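Local coordinates for mandelate racemase/muconate lactonizing protein (Paenibacillus sp., PDB 3V5C) that probably catalyses the dehydration of galacturonate as a magnesium-dependent lyase of the enolase superfamily, at residues I47-I52 against T56-S61; A90-L95 against W294-E299; L95-L100 against P363-V368; P289-W294 against I319-H324. The protein carries 1 engineered substitution. All coordinates share one frame; numbering follows the deposited sequence.

Helix 92-107 ties the four contacts together. Contact 1 is a beta hairpin packed against this helix; its centre is about 7 Å from that of contact 3. S61 OG of the hairpin also lies 2.8 Å from Q94 O, a probable hydrogen bond to contact 2. Contacts 2 and 3 both draw on the helix and share L95. Contacts 2 and 4 share W294 of helix 291-303, with centres about 8 Å apart. E96 of contact 3 links to the start of that helix in contact 4. The magnesium site of E238 and D261 belongs to the barrel; neither residue is part of a contact.

Contact 1. Residues I47-I52 against T56-S61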
# COMPACT_ATOMS: atom_id res chain seq x y z
N ILE A 47 3.83 9.77 12.76
CA ILE A 47 4.92 10.39 12.03
C ILE A 47 6.08 10.67 12.98
O ILE A 47 5.88 10.99 14.14
CB ILE A 47 4.44 11.73 11.42
CG1 ILE A 47 3.46 11.46 10.26
CG2 ILE A 47 5.61 12.61 10.97
CD1 ILE A 47 4.10 10.85 9.05
N ALA A 48 7.30 10.51 12.48
CA ALA A 48 8.47 11.01 13.18
C ALA A 48 9.16 12.08 12.34
O ALA A 48 9.17 12.02 11.11
CB ALA A 48 9.44 9.89 13.51
N ARG A 49 9.76 13.03 13.03
CA ARG A 49 10.59 14.05 12.43
C ARG A 49 12.01 13.81 12.97
O ARG A 49 12.22 13.83 14.19
CB ARG A 49 10.07 15.43 12.84
CG ARG A 49 10.90 16.61 12.37
CD ARG A 49 10.09 17.92 12.51
NE ARG A 49 9.96 18.38 13.89
CZ ARG A 49 9.07 19.29 14.30
NH1 ARG A 49 9.05 19.67 15.57
NH2 ARG A 49 8.20 19.81 13.45
N ILE A 50 12.96 13.55 12.09
CA ILE A 50 14.35 13.34 12.53
C ILE A 50 15.19 14.54 12.13
O ILE A 50 14.99 15.12 11.06
CB ILE A 50 14.93 12.02 11.96
CG1 ILE A 50 16.24 11.62 12.65
CG2 ILE A 50 15.10 12.09 10.42
CD1 ILE A 50 16.69 10.19 12.32
N THR A 51 16.14 14.93 12.98
CA THR A 51 17.05 16.01 12.62
C THR A 51 18.46 15.45 12.61
O THR A 51 18.90 14.88 13.60
CB THR A 51 16.99 17.15 13.65
OG1 THR A 51 15.64 17.65 13.77
CG2 THR A 51 17.91 18.29 13.21
N ILE A 52 19.13 15.60 11.47
CA ILE A 52 20.50 15.13 11.29
C ILE A 52 21.27 16.30 10.69
O ILE A 52 20.83 16.90 9.71
CB ILE A 52 20.58 13.92 10.34
CG1 ILE A 52 19.86 12.71 10.93
CG2 ILE A 52 22.05 13.58 10.01
CD1 ILE A 52 19.51 11.65 9.89
N THR A 56 15.96 18.61 8.79
CA THR A 56 14.89 17.67 9.15
C THR A 56 14.41 16.76 8.02
O THR A 56 14.43 17.13 6.84
CB THR A 56 13.63 18.39 9.71
OG1 THR A 56 13.13 19.30 8.72
CG2 THR A 56 13.94 19.13 11.00
N GLY A 57 13.97 15.57 8.38
CA GLY A 57 13.25 14.71 7.46
C GLY A 57 12.04 14.17 8.20
O GLY A 57 12.09 14.00 9.43
N TYR A 58 10.96 13.91 7.47
CA TYR A 58 9.70 13.47 8.04
C TYR A 58 9.29 12.12 7.44
O TYR A 58 9.52 11.86 6.26
CB TYR A 58 8.60 14.46 7.64
CG TYR A 58 8.50 15.74 8.44
CD1 TYR A 58 7.62 15.83 9.52
CD2 TYR A 58 9.21 16.88 8.07
CE1 TYR A 58 7.48 17.00 10.24
CE2 TYR A 58 9.07 18.08 8.81
CZ TYR A 58 8.21 18.12 9.88
OH TYR A 58 8.05 19.28 10.62
N GLY A 59 8.63 11.28 8.23
CA GLY A 59 8.02 10.09 7.65
C GLY A 59 7.24 9.23 8.62
O GLY A 59 7.26 9.46 9.82
N SER A 60 6.54 8.23 8.08
CA SER A 60 5.90 7.20 8.90
C SER A 60 6.89 6.63 9.92
O SER A 60 8.08 6.48 9.62
CB SER A 60 5.41 6.07 7.99
OG SER A 60 5.06 4.92 8.73
N SER A 61 6.41 6.36 11.12
CA SER A 61 7.24 5.70 12.12
C SER A 61 6.34 4.81 12.96
O SER A 61 5.32 5.29 13.47
CB SER A 61 7.94 6.73 13.01
OG SER A 61 8.62 6.09 14.08
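A48 and G59 are joined by two backbone hydrogen bonds, and I50 and G57 form a second such pair. A48 N reaches G59 O at 2.9 Å, and G59 N returns to A48 O at 3.0 Å. I50 N meets G57 O at 2.8 Å, and G57 N meets I50 O at 2.9 Å. Non-hydrogen-bonded pairs lie between and beyond them: I47 with S60, R49 with Y58 and T51 with T56. This is the antiparallel beta hairpin of strands 42-52 and 55-60. It belongs to the N-terminal capping domain, as in other enolase-superfamily proteins. Strand 14-30 continues the sheet beyond 42-52.

The polar side-chain contact is R49 with Y58. The two run side by side on one face of the sheet. R49 CG sits over the ring of Y58, 4.1 Å from its centroid, a CH-pi contact. A bend at chi3 (74°) turns the guanidinium back to the phenol. R49 NH2 then gives Y58 OH a nearly straight bond of 2.9 Å (170°), in the guanidinium plane. The two planes stand 82° apart. D371 also bonds Y58 OH, while E18 and T375 hold R49 NE and NH1.

Other side-chain contacts include carbon-to-carbon packing. I47 CG2 lies at the ring edge, 4.1 Å from Y58 CD1. On the other face, A48 CB touches S61 CB at 3.5 Å.

Contact 2. Residues A90-L95 against W294-E299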
# COMPACT_ATOMS: atom_id res chain seq x y z
N ALA A 90 17.23 -3.17 12.55
CA ALA A 90 16.84 -2.59 13.83
C ALA A 90 16.24 -1.19 13.74
O ALA A 90 15.57 -0.75 14.68
CB ALA A 90 18.04 -2.59 14.79
N TYR A 91 16.45 -0.51 12.62
CA TYR A 91 16.02 0.89 12.49
C TYR A 91 14.88 1.09 11.50
O TYR A 91 14.37 2.21 11.34
CB TYR A 91 17.19 1.78 12.03
CG TYR A 91 18.40 1.76 12.93
CD1 TYR A 91 18.38 2.42 14.16
CD2 TYR A 91 19.55 1.10 12.55
CE1 TYR A 91 19.49 2.41 14.98
CE2 TYR A 91 20.66 1.08 13.38
CZ TYR A 91 20.62 1.75 14.59
OH TYR A 91 21.73 1.74 15.43
N ARG A 92 14.50 0.03 10.80
CA ARG A 92 13.62 0.18 9.64
C ARG A 92 12.23 0.72 9.96
O ARG A 92 11.84 1.77 9.45
CB ARG A 92 13.51 -1.15 8.89
CG ARG A 92 14.81 -1.54 8.23
CD ARG A 92 14.73 -2.89 7.53
NE ARG A 92 16.01 -3.19 6.91
CZ ARG A 92 16.21 -4.17 6.04
NH1 ARG A 92 15.21 -4.98 5.70
NH2 ARG A 92 17.43 -4.36 5.53
N LEU A 93 11.48 0.01 10.80
CA LEU A 93 10.10 0.40 11.07
C LEU A 93 10.03 1.78 11.72
O LEU A 93 9.10 2.56 11.47
CB LEU A 93 9.40 -0.62 11.95
CG LEU A 93 9.41 -2.07 11.44
CD1 LEU A 93 8.79 -3.00 12.48
CD2 LEU A 93 8.71 -2.16 10.06
N GLN A 94 11.02 2.09 12.55
CA GLN A 94 11.02 3.31 13.34
C GLN A 94 11.49 4.51 12.54
O GLN A 94 10.95 5.61 12.70
CB GLN A 94 11.96 3.14 14.54
CG GLN A 94 11.51 2.09 15.55
CD GLN A 94 11.94 0.67 15.19
OE1 GLN A 94 12.64 0.43 14.19
NE2 GLN A 94 11.50 -0.29 16.00
N LEU A 95 12.48 4.31 11.67
CA LEU A 95 13.14 5.47 11.08
C LEU A 95 13.42 5.45 9.57
O LEU A 95 13.94 6.44 9.05
CB LEU A 95 14.47 5.73 11.82
CG LEU A 95 14.42 6.18 13.27
CD1 LEU A 95 15.87 6.30 13.80
CD2 LEU A 95 13.67 7.49 13.40
N TRP A 294 11.02 -4.03 1.38
CA TRP A 294 10.45 -4.16 0.05
C TRP A 294 11.47 -3.97 -1.07
O TRP A 294 11.36 -4.61 -2.12
CB TRP A 294 9.27 -3.19 -0.13
CG TRP A 294 7.93 -3.87 -0.04
CD1 TRP A 294 6.99 -3.70 0.92
CD2 TRP A 294 7.41 -4.82 -0.98
NE1 TRP A 294 5.89 -4.50 0.65
CE2 TRP A 294 6.12 -5.19 -0.52
CE3 TRP A 294 7.89 -5.39 -2.16
CZ2 TRP A 294 5.32 -6.11 -1.19
CZ3 TRP A 294 7.08 -6.31 -2.84
CH2 TRP A 294 5.81 -6.65 -2.35
N MET A 295 12.48 -3.13 -0.87
CA MET A 295 13.54 -3.05 -1.87
C MET A 295 14.21 -4.42 -2.09
O MET A 295 14.41 -4.87 -3.23
CB MET A 295 14.57 -2.00 -1.47
CG MET A 295 14.03 -0.59 -1.62
SD MET A 295 15.10 0.69 -0.90
CE MET A 295 16.70 0.22 -1.54
N GLU A 296 14.53 -5.09 -0.99
CA GLU A 296 15.18 -6.39 -1.06
C GLU A 296 14.22 -7.46 -1.57
O GLU A 296 14.55 -8.26 -2.46
CB GLU A 296 15.75 -6.80 0.30
CG GLU A 296 16.88 -5.90 0.78
CD GLU A 296 17.41 -6.30 2.15
OE1 GLU A 296 17.52 -7.51 2.43
OE2 GLU A 296 17.70 -5.38 2.94
N LEU A 297 13.01 -7.46 -1.02
CA LEU A 297 11.99 -8.41 -1.45
C LEU A 297 11.67 -8.28 -2.94
O LEU A 297 11.59 -9.28 -3.66
CB LEU A 297 10.74 -8.23 -0.59
CG LEU A 297 9.56 -9.12 -1.01
CD1 LEU A 297 9.93 -10.59 -0.86
CD2 LEU A 297 8.39 -8.77 -0.12
N GLY A 298 11.52 -7.04 -3.41
CA GLY A 298 11.20 -6.79 -4.80
C GLY A 298 12.24 -7.35 -5.73
O GLY A 298 11.91 -7.89 -6.79
N GLU A 299 13.51 -7.21 -5.35
CA GLU A 299 14.59 -7.81 -6.14
C GLU A 299 14.44 -9.33 -6.24
O GLU A 299 14.59 -9.90 -7.32
CB GLU A 299 15.96 -7.45 -5.56
CG GLU A 299 16.36 -6.02 -5.85
CD GLU A 299 17.81 -5.73 -5.49
OE1 GLU A 299 18.46 -6.61 -4.89
OE2 GLU A 299 18.28 -4.62 -5.82
O HOH W 1 15.39 -7.50 4.10
O HOH W 2 18.69 -7.17 4.94
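R92 and E296 cross at about a right angle. The plane of the guanidinium is turned 87° from that of the carboxylate, which rules out a flat two-pronged pairing. One direct bond forms instead: R92 NH2 to E296 OE2 at 2.8 Å, a salt bridge. It is bent, with an angle of 140° at the hydrogen. OE2 is met on its syn side, and it lies tilted from the guanidinium plane by 27°.

Both side chains are extended, and this lets them meet although the nearest CA atoms of 90-95 and 294-299, those of R92 and W294, are 11.0 Å apart. Helix 92-107 belongs to the part of the chain that caps the barrel in this superfamily. Helix 291-303 is the crossover helix between the parallel barrel strands 281-282 and 307-308. The contact therefore bridges cap and barrel through charge.

Two waters reach the other carboxylate oxygen. Water 1 accepts from R92 NH1 at 3.0 Å and gives a weak bond to E296 OE1 at 2.7 Å. Water 2 takes a weak bond from R92 NH2 at 3.1 Å and donates to E296 OE1 at 2.8 Å. R92 NE is bonded to L87 O, which helps to fix the turn of the guanidinium. The same side chain packs on T292 and H293. R86 makes a long, weak ion pair with E296 OE2.

Contact 3. Residues L95-L100 against P363-V368; sequences LEYPVL and PGFGIV
F365 and Y97 each carry CG anti to their own carbonyl carbon, with chi1 at -71° and -74°. From the loop, this sends the F365 ring toward helix 92-107, where Y97 and L100 receive it. The Y97 ring comes edge first. Its CD1 lies 3.5 Å from F365 CZ. The pair is an offset edge-to-face contact, with ring centroids 5.6 Å apart and planes at 60°. L100 supplies the second wall: its CB is 3.7 Å from F365 CE2. The backbone carbonyl Y97 O also approaches F365 CE2, at 3.6 Å.

F365 sits in a type II' beta turn from P363 to G366, with G364 at the preceding corner. This loop runs between strands 356-359 and 368-369; the contact joins it to helix 92-107. The turn is closed by G366 N to P363 O at 3.1 Å. D101 of the helix binds F365 N, so the backbone of the turn is tied to the same helix that its ring touches. H324 meets F365 edge-to-face as well.

All three touching residues are buried, and the contact between their side chains is apolar. The one polar side-chain end, Y97 OH, bonds I286 O. Cohesion here thus rests on close aromatic and aliphatic packing.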
# COMPACT_ATOMS: atom_id res chain seq x y z
N LEU A 95 12.48 4.31 11.67
CA LEU A 95 13.14 5.47 11.08
C LEU A 95 13.42 5.45 9.57
O LEU A 95 13.94 6.44 9.05
CB LEU A 95 14.47 5.73 11.82
CG LEU A 95 14.42 6.18 13.27
CD1 LEU A 95 15.87 6.30 13.80
CD2 LEU A 95 13.67 7.49 13.40
N GLU A 96 13.08 4.39 8.86
CA GLU A 96 13.46 4.34 7.45
C GLU A 96 12.84 5.50 6.69
O GLU A 96 13.46 6.08 5.80
CB GLU A 96 13.09 3.02 6.77
CG GLU A 96 11.60 2.73 6.65
CD GLU A 96 11.35 1.34 6.10
OE1 GLU A 96 10.20 0.91 6.17
OE2 GLU A 96 12.31 0.70 5.60
N TYR A 97 11.59 5.83 7.00
CA TYR A 97 10.94 6.87 6.23
C TYR A 97 11.50 8.26 6.53
O TYR A 97 11.89 8.97 5.61
CB TYR A 97 9.40 6.78 6.34
CG TYR A 97 8.83 5.62 5.53
CD1 TYR A 97 8.93 5.60 4.14
CD2 TYR A 97 8.21 4.53 6.15
CE1 TYR A 97 8.44 4.58 3.37
CE2 TYR A 97 7.69 3.48 5.37
CZ TYR A 97 7.83 3.52 3.98
OH TYR A 97 7.33 2.51 3.18
N PRO A 98 11.54 8.66 7.81
CA PRO A 98 12.22 9.94 8.06
C PRO A 98 13.67 9.98 7.53
O PRO A 98 14.12 11.04 7.08
CB PRO A 98 12.22 10.06 9.60
CG PRO A 98 11.13 9.10 10.07
CD PRO A 98 11.03 8.01 9.04
N VAL A 99 14.41 8.87 7.60
CA VAL A 99 15.78 8.88 7.10
C VAL A 99 15.85 9.02 5.58
O VAL A 99 16.64 9.80 5.03
CB VAL A 99 16.57 7.64 7.59
CG1 VAL A 99 17.83 7.44 6.76
CG2 VAL A 99 16.92 7.83 9.05
N LEU A 100 14.99 8.29 4.88
CA LEU A 100 14.96 8.42 3.43
C LEU A 100 14.53 9.83 3.02
O LEU A 100 15.06 10.40 2.06
CB LEU A 100 14.06 7.35 2.81
CG LEU A 100 14.66 5.94 2.81
CD1 LEU A 100 13.58 4.92 2.49
CD2 LEU A 100 15.79 5.84 1.81
N PRO A 363 12.16 17.02 -3.47
CA PRO A 363 13.07 16.26 -2.60
C PRO A 363 12.36 15.31 -1.64
O PRO A 363 11.23 15.56 -1.19
CB PRO A 363 13.80 17.36 -1.81
CG PRO A 363 13.69 18.59 -2.69
CD PRO A 363 12.33 18.48 -3.32
N GLY A 364 13.05 14.23 -1.32
CA GLY A 364 12.55 13.23 -0.39
C GLY A 364 11.29 12.58 -0.92
O GLY A 364 11.22 12.16 -2.09
N PHE A 365 10.27 12.48 -0.08
CA PHE A 365 9.01 11.90 -0.54
C PHE A 365 8.04 12.93 -1.10
O PHE A 365 6.91 12.61 -1.42
CB PHE A 365 8.33 11.06 0.57
CG PHE A 365 9.05 9.76 0.88
CD1 PHE A 365 8.89 8.64 0.06
CD2 PHE A 365 9.90 9.68 1.97
CE1 PHE A 365 9.56 7.44 0.34
CE2 PHE A 365 10.56 8.50 2.27
CZ PHE A 365 10.40 7.37 1.44
N GLY A 366 8.50 14.18 -1.26
CA GLY A 366 7.67 15.17 -1.92
C GLY A 366 6.45 15.61 -1.13
O GLY A 366 5.56 16.27 -1.66
N ILE A 367 6.40 15.23 0.14
CA ILE A 367 5.31 15.62 1.03
C ILE A 367 5.77 16.76 1.93
O ILE A 367 6.83 16.69 2.54
CB ILE A 367 4.90 14.43 1.92
CG1 ILE A 367 4.43 13.28 1.04
CG2 ILE A 367 3.86 14.86 2.94
CD1 ILE A 367 4.15 11.99 1.82
N VAL A 368 4.98 17.84 2.00
CA VAL A 368 5.38 18.97 2.82
C VAL A 368 4.58 18.98 4.12
O VAL A 368 3.36 19.15 4.11
CB VAL A 368 5.21 20.32 2.05
CG1 VAL A 368 5.65 21.49 2.94
CG2 VAL A 368 6.00 20.27 0.77

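Contact 4. Residues P289-W294 against I319-H324; sequences PGFTHW and IYASGH
F291 presents the edge of its ring to A321 and H324. Its CE1 lies 3.4 Å from A321 O, and that oxygen is in the ring plane. The edge carries the slightly positive C-H groups of the ring, so a carbonyl oxygen is a suitable neighbour there. F291 CD1 is 4.4 Å from A321 CB. F291 CZ is 4.2 Å from H324 C, and its CE1 is 4.3 Å from H324 CB. The ring thus touches one side of helix 317-325 across A321 and H324.

The ring gets there because CG of F291 is anti to the backbone N (chi1 -164°), which carries it out from the first turn of helix 291-303. G290 is the N-cap of this helix, and W294 N bonds G290 O at 3.0 Å.

The second shell holds this helix start in place. E96 of helix 92-107 binds F291 N through OE1 and T292 N through OE2, both at 2.8 Å. A carboxylate at the N-terminal end of a helix would probably also gain from the helix dipole.

Helices 291-303 and 317-325 are successive in the barrel, following strands 281-282 and 307-308. Helices 92-107 and 111-115 also pack on F291, through L100 and through V111 and V115, and I319 packs on strand 335-337.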
# COMPACT_ATOMS: atom_id res chain seq x y z
N PRO A 289 6.21 -5.06 6.47
CA PRO A 289 7.60 -4.89 6.90
C PRO A 289 8.32 -3.64 6.40
O PRO A 289 9.44 -3.40 6.86
CB PRO A 289 8.28 -6.12 6.31
CG PRO A 289 7.52 -6.36 5.02
CD PRO A 289 6.09 -6.06 5.39
N GLY A 290 7.72 -2.86 5.51
CA GLY A 290 8.34 -1.59 5.16
C GLY A 290 9.10 -1.47 3.85
O GLY A 290 9.18 -2.40 3.04
N PHE A 291 9.64 -0.27 3.66
CA PHE A 291 10.25 0.18 2.41
C PHE A 291 11.58 -0.53 2.12
O PHE A 291 11.78 -1.04 1.01
CB PHE A 291 10.47 1.70 2.48
CG PHE A 291 10.74 2.34 1.13
CD1 PHE A 291 9.70 2.90 0.39
CD2 PHE A 291 12.03 2.41 0.61
CE1 PHE A 291 9.93 3.49 -0.84
CE2 PHE A 291 12.27 3.02 -0.63
CZ PHE A 291 11.21 3.56 -1.36
N THR A 292 12.48 -0.52 3.09
CA THR A 292 13.80 -1.14 2.94
C THR A 292 13.65 -2.64 2.69
O THR A 292 14.30 -3.22 1.81
CB THR A 292 14.67 -0.86 4.17
OG1 THR A 292 14.81 0.55 4.31
CG2 THR A 292 16.05 -1.48 3.99
N HIS A 293 12.74 -3.25 3.44
CA HIS A 293 12.42 -4.66 3.26
C HIS A 293 11.91 -4.90 1.84
O HIS A 293 12.31 -5.86 1.15
CB HIS A 293 11.37 -5.09 4.28
CG HIS A 293 11.02 -6.54 4.20
ND1 HIS A 293 11.52 -7.48 5.07
CD2 HIS A 293 10.20 -7.21 3.35
CE1 HIS A 293 11.04 -8.67 4.76
NE2 HIS A 293 10.23 -8.53 3.72
N TRP A 294 11.02 -4.03 1.38
CA TRP A 294 10.45 -4.16 0.05
C TRP A 294 11.47 -3.97 -1.07
O TRP A 294 11.36 -4.61 -2.12
CB TRP A 294 9.27 -3.19 -0.13
CG TRP A 294 7.93 -3.87 -0.04
CD1 TRP A 294 6.99 -3.70 0.92
CD2 TRP A 294 7.41 -4.82 -0.98
NE1 TRP A 294 5.89 -4.50 0.65
CE2 TRP A 294 6.12 -5.19 -0.52
CE3 TRP A 294 7.89 -5.39 -2.16
CZ2 TRP A 294 5.32 -6.11 -1.19
CZ3 TRP A 294 7.08 -6.31 -2.84
CH2 TRP A 294 5.81 -6.65 -2.35
N ILE A 319 0.69 5.32 0.73
CA ILE A 319 0.38 5.52 -0.67
C ILE A 319 1.56 6.15 -1.40
O ILE A 319 1.97 5.68 -2.48
CB ILE A 319 -0.86 6.43 -0.79
CG1 ILE A 319 -2.06 5.73 -0.15
CG2 ILE A 319 -1.10 6.81 -2.26
CD1 ILE A 319 -3.28 6.66 -0.04
N TYR A 320 2.10 7.21 -0.81
CA TYR A 320 3.15 8.01 -1.44
C TYR A 320 4.46 7.22 -1.42
O TYR A 320 5.20 7.20 -2.41
CB TYR A 320 3.22 9.39 -0.74
CG TYR A 320 1.80 9.93 -0.66
CD1 TYR A 320 1.17 10.41 -1.80
CD2 TYR A 320 1.07 9.84 0.51
CE1 TYR A 320 -0.15 10.83 -1.76
CE2 TYR A 320 -0.25 10.27 0.56
CZ TYR A 320 -0.86 10.76 -0.58
OH TYR A 320 -2.19 11.17 -0.55
N ALA A 321 4.71 6.53 -0.32
CA ALA A 321 5.85 5.62 -0.20
C ALA A 321 5.84 4.57 -1.31
O ALA A 321 6.84 4.33 -1.98
CB ALA A 321 5.84 4.95 1.15
N SER A 322 4.68 3.94 -1.51
CA SER A 322 4.51 2.96 -2.58
C SER A 322 4.90 3.51 -3.94
O SER A 322 5.55 2.85 -4.75
CB SER A 322 3.06 2.47 -2.64
OG SER A 322 2.68 1.84 -1.44
N GLY A 323 4.44 4.73 -4.23
CA GLY A 323 4.79 5.37 -5.48
C GLY A 323 6.30 5.45 -5.70
O GLY A 323 6.79 5.11 -6.78
N HIS A 324 7.05 5.85 -4.69
CA HIS A 324 8.51 5.90 -4.81
C HIS A 324 9.15 4.51 -4.90
O HIS A 324 10.11 4.31 -5.63
CB HIS A 324 9.13 6.68 -3.65
CG HIS A 324 8.94 8.16 -3.75
ND1 HIS A 324 9.95 9.02 -4.12
CD2 HIS A 324 7.85 8.92 -3.53
CE1 HIS A 324 9.49 10.25 -4.11
NE2 HIS A 324 8.22 10.23 -3.76